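Local coordinates for negative regulator of ofd1 (Schizosaccharomyces pombe, PDB 3QTM), which inhibits Ofd1 directly, probably thereby stabilising the hypoxic transcription factor Sre1N, and is required for correct translation termination, at residues A[37-49]-A[76-90]. Sequence-based numbering, arbitrary orientation.
Sequences DIDASVSLVFGTI and ALLAVSELFEIAQKR
S43 OG takes a hydrogen bond from R90 NH2 (2.8 Å) and passes its own proton to D39 O, one turn back in its helix. R90 lays its guanidinium across the flank of helix 38-49: NH1 forms a salt bridge to D39 OD2 at 3.1 Å, with carboxylate and guanidinium only 18° from coplanar, while V42 CG1 sits over one face. Bends at chi2 and chi3 bring the guanidinium round to D39 and S43. Nearer the backbone, R90 CG lies 3.7 Å from F46 CE2. The F46 ring turns an edge to A87 O and reaches V80 CG2 with CE1. Cutting F46 back to an alanine is likely to open a gap between V80 and A87 and leave the R90 chain less restrained. Helices 38-58 and 67-82 run roughly antiparallel, the segments 38-49 and 76-82 at 147° with axes 9.0 Å apart, consistent with the tetratricopeptide-repeat type of all-helical fold. The backbones come closest where the small A76 faces V45, its CB touching both I49 CG1 and T48 CG2. V45 CG1, anti to the backbone N (chi1 160°), is pressed tightly on V80 CG2 at 3.3 Å. Past the break at L83, the N-cap residue of helix 84-87, I86 CG1 meets I38 CG2 at 3.9 Å, and L83 CD1 lies against S41, whose hydroxyl bonds to S29 O in helix 15-34.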
loop_
_atom_site.group_PDB
_atom_site.type_symbol
_atom_site.label_atom_id
_atom_site.label_comp_id
_atom_site.label_asym_id
_atom_site.label_seq_id
_atom_site.Cartn_x
_atom_site.Cartn_y
_atom_site.Cartn_z
ATOM N N ASP A 37 2.969 8.531 -19.010
ATOM C CA ASP A 37 3.910 8.321 -20.104
ATOM C C ASP A 37 4.683 7.047 -19.822
ATOM O O ASP A 37 5.801 7.088 -19.313
ATOM C CB ASP A 37 4.873 9.500 -20.240
ATOM C CG ASP A 37 5.666 9.455 -21.539
ATOM O OD1 ASP A 37 6.257 10.500 -21.899
ATOM O OD2 ASP A 37 5.683 8.388 -22.209
ATOM N N ILE A 38 4.075 5.917 -20.160
ATOM C CA ILE A 38 4.593 4.613 -19.782
ATOM C C ILE A 38 5.815 4.221 -20.601
ATOM O O ILE A 38 6.727 3.571 -20.094
ATOM C CB ILE A 38 3.505 3.536 -19.934
ATOM C CG1 ILE A 38 2.384 3.784 -18.924
ATOM C CG2 ILE A 38 4.084 2.158 -19.745
ATOM C CD1 ILE A 38 1.368 2.670 -18.868
ATOM N N ASP A 39 5.840 4.599 -21.872
ATOM C CA ASP A 39 6.991 4.257 -22.692
ATOM C C ASP A 39 8.240 4.996 -22.244
ATOM O O ASP A 39 9.329 4.427 -22.246
ATOM C CB ASP A 39 6.718 4.470 -24.179
ATOM C CG ASP A 39 6.371 3.175 -24.880
ATOM O OD1 ASP A 39 5.249 3.087 -25.430
ATOM O OD2 ASP A 39 7.214 2.235 -24.854
ATOM N N ALA A 40 8.082 6.257 -21.856
ATOM C CA ALA A 40 9.193 7.014 -21.289
ATOM C C ALA A 40 9.664 6.356 -19.992
ATOM O O ALA A 40 10.861 6.208 -19.770
ATOM C CB ALA A 40 8.783 8.446 -21.021
ATOM N N SER A 41 8.714 5.972 -19.140
ATOM C CA SER A 41 9.047 5.338 -17.866
ATOM C C SER A 41 9.878 4.090 -18.119
ATOM O O SER A 41 10.898 3.865 -17.461
ATOM C CB SER A 41 7.777 5.005 -17.060
ATOM O OG SER A 41 8.098 4.573 -15.732
ATOM N N VAL A 42 9.458 3.304 -19.106
ATOM C CA VAL A 42 10.122 2.058 -19.435
ATOM C C VAL A 42 11.561 2.317 -19.883
ATOM O O VAL A 42 12.479 1.622 -19.461
ATOM C CB VAL A 42 9.350 1.273 -20.512
ATOM C CG1 VAL A 42 10.242 0.212 -21.151
ATOM C CG2 VAL A 42 8.084 0.650 -19.920
ATOM N N SER A 43 11.753 3.318 -20.734
ATOM C CA SER A 43 13.105 3.742 -21.134
ATOM C C SER A 43 13.966 4.084 -19.927
ATOM O O SER A 43 15.115 3.653 -19.825
ATOM C CB SER A 43 13.045 4.962 -22.059
ATOM O OG SER A 43 12.378 4.652 -23.271
ATOM N N LEU A 44 13.415 4.865 -19.005
ATOM C CA LEU A 44 14.180 5.255 -17.819
ATOM C C LEU A 44 14.533 4.068 -16.914
ATOM O O LEU A 44 15.610 4.035 -16.317
ATOM C CB LEU A 44 13.439 6.335 -17.027
ATOM C CG LEU A 44 13.321 7.660 -17.799
ATOM C CD1 LEU A 44 12.322 8.638 -17.175
ATOM C CD2 LEU A 44 14.687 8.308 -17.921
ATOM N N VAL A 45 13.620 3.103 -16.809
ATOM C CA VAL A 45 13.834 1.931 -15.973
ATOM C C VAL A 45 14.948 1.057 -16.538
ATOM O O VAL A 45 15.865 0.671 -15.821
ATOM C CB VAL A 45 12.521 1.109 -15.831
ATOM C CG1 VAL A 45 12.817 -0.302 -15.399
ATOM C CG2 VAL A 45 11.594 1.798 -14.856
ATOM N N PHE A 46 14.873 0.751 -17.829
ATOM C CA PHE A 46 15.930 -0.010 -18.478
ATOM C C PHE A 46 17.268 0.749 -18.422
ATOM O O PHE A 46 18.327 0.136 -18.326
ATOM C CB PHE A 46 15.556 -0.309 -19.932
ATOM C CG PHE A 46 14.689 -1.533 -20.105
ATOM C CD1 PHE A 46 15.020 -2.723 -19.481
ATOM C CD2 PHE A 46 13.568 -1.497 -20.921
ATOM C CE1 PHE A 46 14.235 -3.863 -19.644
ATOM C CE2 PHE A 46 12.773 -2.631 -21.102
ATOM C CZ PHE A 46 13.103 -3.815 -20.459
ATOM N N GLY A 47 17.212 2.078 -18.510
ATOM C CA GLY A 47 18.401 2.910 -18.425
ATOM C C GLY A 47 19.021 2.766 -17.044
ATOM O O GLY A 47 20.239 2.641 -16.914
ATOM N N THR A 48 18.172 2.753 -16.016
ATOM C CA THR A 48 18.628 2.527 -14.643
ATOM C C THR A 48 19.383 1.221 -14.515
ATOM O O THR A 48 20.462 1.150 -13.910
ATOM C CB THR A 48 17.439 2.497 -13.675
ATOM O OG1 THR A 48 16.650 3.669 -13.878
ATOM C CG2 THR A 48 17.915 2.436 -12.205
ATOM N N ILE A 49 18.813 0.177 -15.098
ATOM C CA ILE A 49 19.427 -1.141 -15.046
ATOM C C ILE A 49 20.802 -1.129 -15.726
ATOM O O ILE A 49 21.786 -1.627 -15.175
ATOM C CB ILE A 49 18.492 -2.208 -15.667
ATOM C CG1 ILE A 49 17.303 -2.437 -14.725
ATOM C CG2 ILE A 49 19.263 -3.513 -15.976
ATOM C CD1 ILE A 49 16.058 -3.088 -15.375
ATOM N N ALA A 76 14.377 -0.891 -9.987
ATOM C CA ALA A 76 14.262 -0.845 -11.436
ATOM C C ALA A 76 13.751 -2.190 -11.973
ATOM O O ALA A 76 12.857 -2.229 -12.817
ATOM C CB ALA A 76 15.603 -0.473 -12.069
ATOM N N LEU A 77 14.318 -3.288 -11.479
ATOM C CA LEU A 77 13.868 -4.624 -11.867
ATOM C C LEU A 77 12.373 -4.823 -11.575
ATOM O O LEU A 77 11.623 -5.354 -12.400
ATOM C CB LEU A 77 14.724 -5.718 -11.191
ATOM C CG LEU A 77 16.181 -5.791 -11.674
ATOM C CD1 LEU A 77 17.076 -6.542 -10.683
ATOM C CD2 LEU A 77 16.278 -6.430 -13.076
ATOM N N LEU A 78 11.934 -4.371 -10.411
ATOM C CA LEU A 78 10.545 -4.553 -10.045
ATOM C C LEU A 78 9.665 -3.766 -10.999
ATOM O O LEU A 78 8.555 -4.192 -11.337
ATOM C CB LEU A 78 10.294 -4.080 -8.611
ATOM C CG LEU A 78 8.959 -4.554 -8.026
ATOM C CD1 LEU A 78 8.889 -6.064 -8.145
ATOM C CD2 LEU A 78 8.779 -4.089 -6.566
ATOM N N ALA A 79 10.165 -2.612 -11.428
ATOM C CA ALA A 79 9.370 -1.704 -12.227
ATOM C C ALA A 79 9.177 -2.303 -13.609
ATOM O O ALA A 79 8.154 -2.064 -14.251
ATOM C CB ALA A 79 10.022 -0.309 -12.311
ATOM N N VAL A 80 10.157 -3.085 -14.059
ATOM C CA VAL A 80 10.042 -3.761 -15.347
ATOM C C VAL A 80 8.872 -4.727 -15.242
ATOM O O VAL A 80 8.043 -4.801 -16.151
ATOM C CB VAL A 80 11.335 -4.517 -15.760
ATOM C CG1 VAL A 80 11.088 -5.397 -17.003
ATOM C CG2 VAL A 80 12.469 -3.531 -16.030
ATOM N N SER A 81 8.781 -5.429 -14.108
ATOM C CA SER A 81 7.653 -6.329 -13.879
ATOM C C SER A 81 6.314 -5.581 -13.858
ATOM O O SER A 81 5.344 -6.052 -14.419
ATOM C CB SER A 81 7.839 -7.181 -12.607
ATOM O OG SER A 81 7.658 -6.424 -11.421
ATOM N N GLU A 82 6.273 -4.411 -13.229
ATOM C CA GLU A 82 5.038 -3.632 -13.136
ATOM C C GLU A 82 4.559 -3.183 -14.520
ATOM O O GLU A 82 3.371 -3.139 -14.802
ATOM C CB GLU A 82 5.257 -2.400 -12.262
ATOM C CG GLU A 82 4.032 -1.483 -12.153
ATOM C CD GLU A 82 4.298 -0.248 -11.295
ATOM O OE1 GLU A 82 5.465 -0.036 -10.908
ATOM O OE2 GLU A 82 3.353 0.512 -11.003
ATOM N N LEU A 83 5.506 -2.855 -15.384
ATOM C CA LEU A 83 5.190 -2.305 -16.682
ATOM C C LEU A 83 5.474 -3.321 -17.761
ATOM O O LEU A 83 5.704 -2.955 -18.922
ATOM C CB LEU A 83 6.058 -1.071 -16.904
ATOM C CG LEU A 83 5.935 -0.059 -15.768
ATOM C CD1 LEU A 83 6.866 1.141 -15.957
ATOM C CD2 LEU A 83 4.481 0.382 -15.649
ATOM N N PHE A 84 5.484 -4.595 -17.377
ATOM C CA PHE A 84 5.933 -5.666 -18.269
ATOM C C PHE A 84 5.176 -5.752 -19.597
ATOM O O PHE A 84 5.722 -6.185 -20.610
ATOM C CB PHE A 84 5.881 -7.024 -17.566
ATOM C CG PHE A 84 6.650 -8.097 -18.286
ATOM C CD1 PHE A 84 8.040 -8.067 -18.323
ATOM C CD2 PHE A 84 5.990 -9.114 -18.952
ATOM C CE1 PHE A 84 8.752 -9.044 -18.988
ATOM C CE2 PHE A 84 6.706 -10.098 -19.630
ATOM C CZ PHE A 84 8.087 -10.062 -19.645
ATOM N N GLU A 85 3.917 -5.343 -19.583
ATOM C CA GLU A 85 3.076 -5.449 -20.762
ATOM C C GLU A 85 3.665 -4.633 -21.916
ATOM O O GLU A 85 3.605 -5.043 -23.070
ATOM C CB GLU A 85 1.660 -4.985 -20.432
ATOM C CG GLU A 85 0.742 -4.880 -21.637
ATOM C CD GLU A 85 -0.565 -4.157 -21.311
ATOM O OE1 GLU A 85 -0.510 -3.034 -20.745
ATOM O OE2 GLU A 85 -1.645 -4.713 -21.625
ATOM N N ILE A 86 4.244 -3.484 -21.590
ATOM C CA ILE A 86 4.924 -2.645 -22.571
ATOM C C ILE A 86 6.404 -2.996 -22.678
ATOM O O ILE A 86 6.956 -3.056 -23.782
ATOM C CB ILE A 86 4.788 -1.148 -22.220
ATOM C CG1 ILE A 86 3.316 -0.734 -22.253
ATOM C CG2 ILE A 86 5.590 -0.282 -23.204
ATOM C CD1 ILE A 86 2.639 -1.094 -23.556
ATOM N N ALA A 87 7.035 -3.250 -21.529
ATOM C CA ALA A 87 8.481 -3.469 -21.464
ATOM C C ALA A 87 8.903 -4.730 -22.198
ATOM O O ALA A 87 10.006 -4.804 -22.746
ATOM C CB ALA A 87 8.954 -3.528 -19.998
ATOM N N GLN A 88 8.025 -5.728 -22.197
ATOM C CA GLN A 88 8.335 -6.996 -22.839
ATOM C C GLN A 88 8.624 -6.819 -24.333
ATOM O O GLN A 88 9.349 -7.621 -24.927
ATOM C CB GLN A 88 7.205 -8.018 -22.625
ATOM C CG GLN A 88 5.908 -7.687 -23.357
ATOM C CD GLN A 88 4.808 -8.685 -23.059
ATOM O OE1 GLN A 88 5.059 -9.883 -22.954
ATOM N NE2 GLN A 88 3.584 -8.196 -22.912
ATOM N N LYS A 89 8.067 -5.770 -24.933
ATOM C CA LYS A 89 8.298 -5.512 -26.357
ATOM C C LYS A 89 9.775 -5.291 -26.681
ATOM O O LYS A 89 10.183 -5.446 -27.829
ATOM C CB LYS A 89 7.466 -4.319 -26.851
ATOM C CG LYS A 89 5.970 -4.471 -26.592
ATOM C CD LYS A 89 5.129 -3.449 -27.353
ATOM C CE LYS A 89 5.522 -2.023 -26.999
ATOM N NZ LYS A 89 4.641 -1.001 -27.651
ATOM N N ARG A 90 10.579 -4.938 -25.679
ATOM C CA ARG A 90 11.987 -4.631 -25.927
ATOM C C ARG A 90 12.871 -5.822 -25.555
ATOM O O ARG A 90 14.096 -5.736 -25.578
ATOM C CB ARG A 90 12.423 -3.389 -25.136
ATOM C CG ARG A 90 11.283 -2.606 -24.507
ATOM C CD ARG A 90 10.976 -1.280 -25.205
ATOM N NE ARG A 90 11.829 -0.199 -24.725
ATOM C CZ ARG A 90 11.418 1.005 -24.314
ATOM N NH1 ARG A 90 10.143 1.338 -24.324
ATOM N NH2 ARG A 90 12.311 1.901 -23.911
#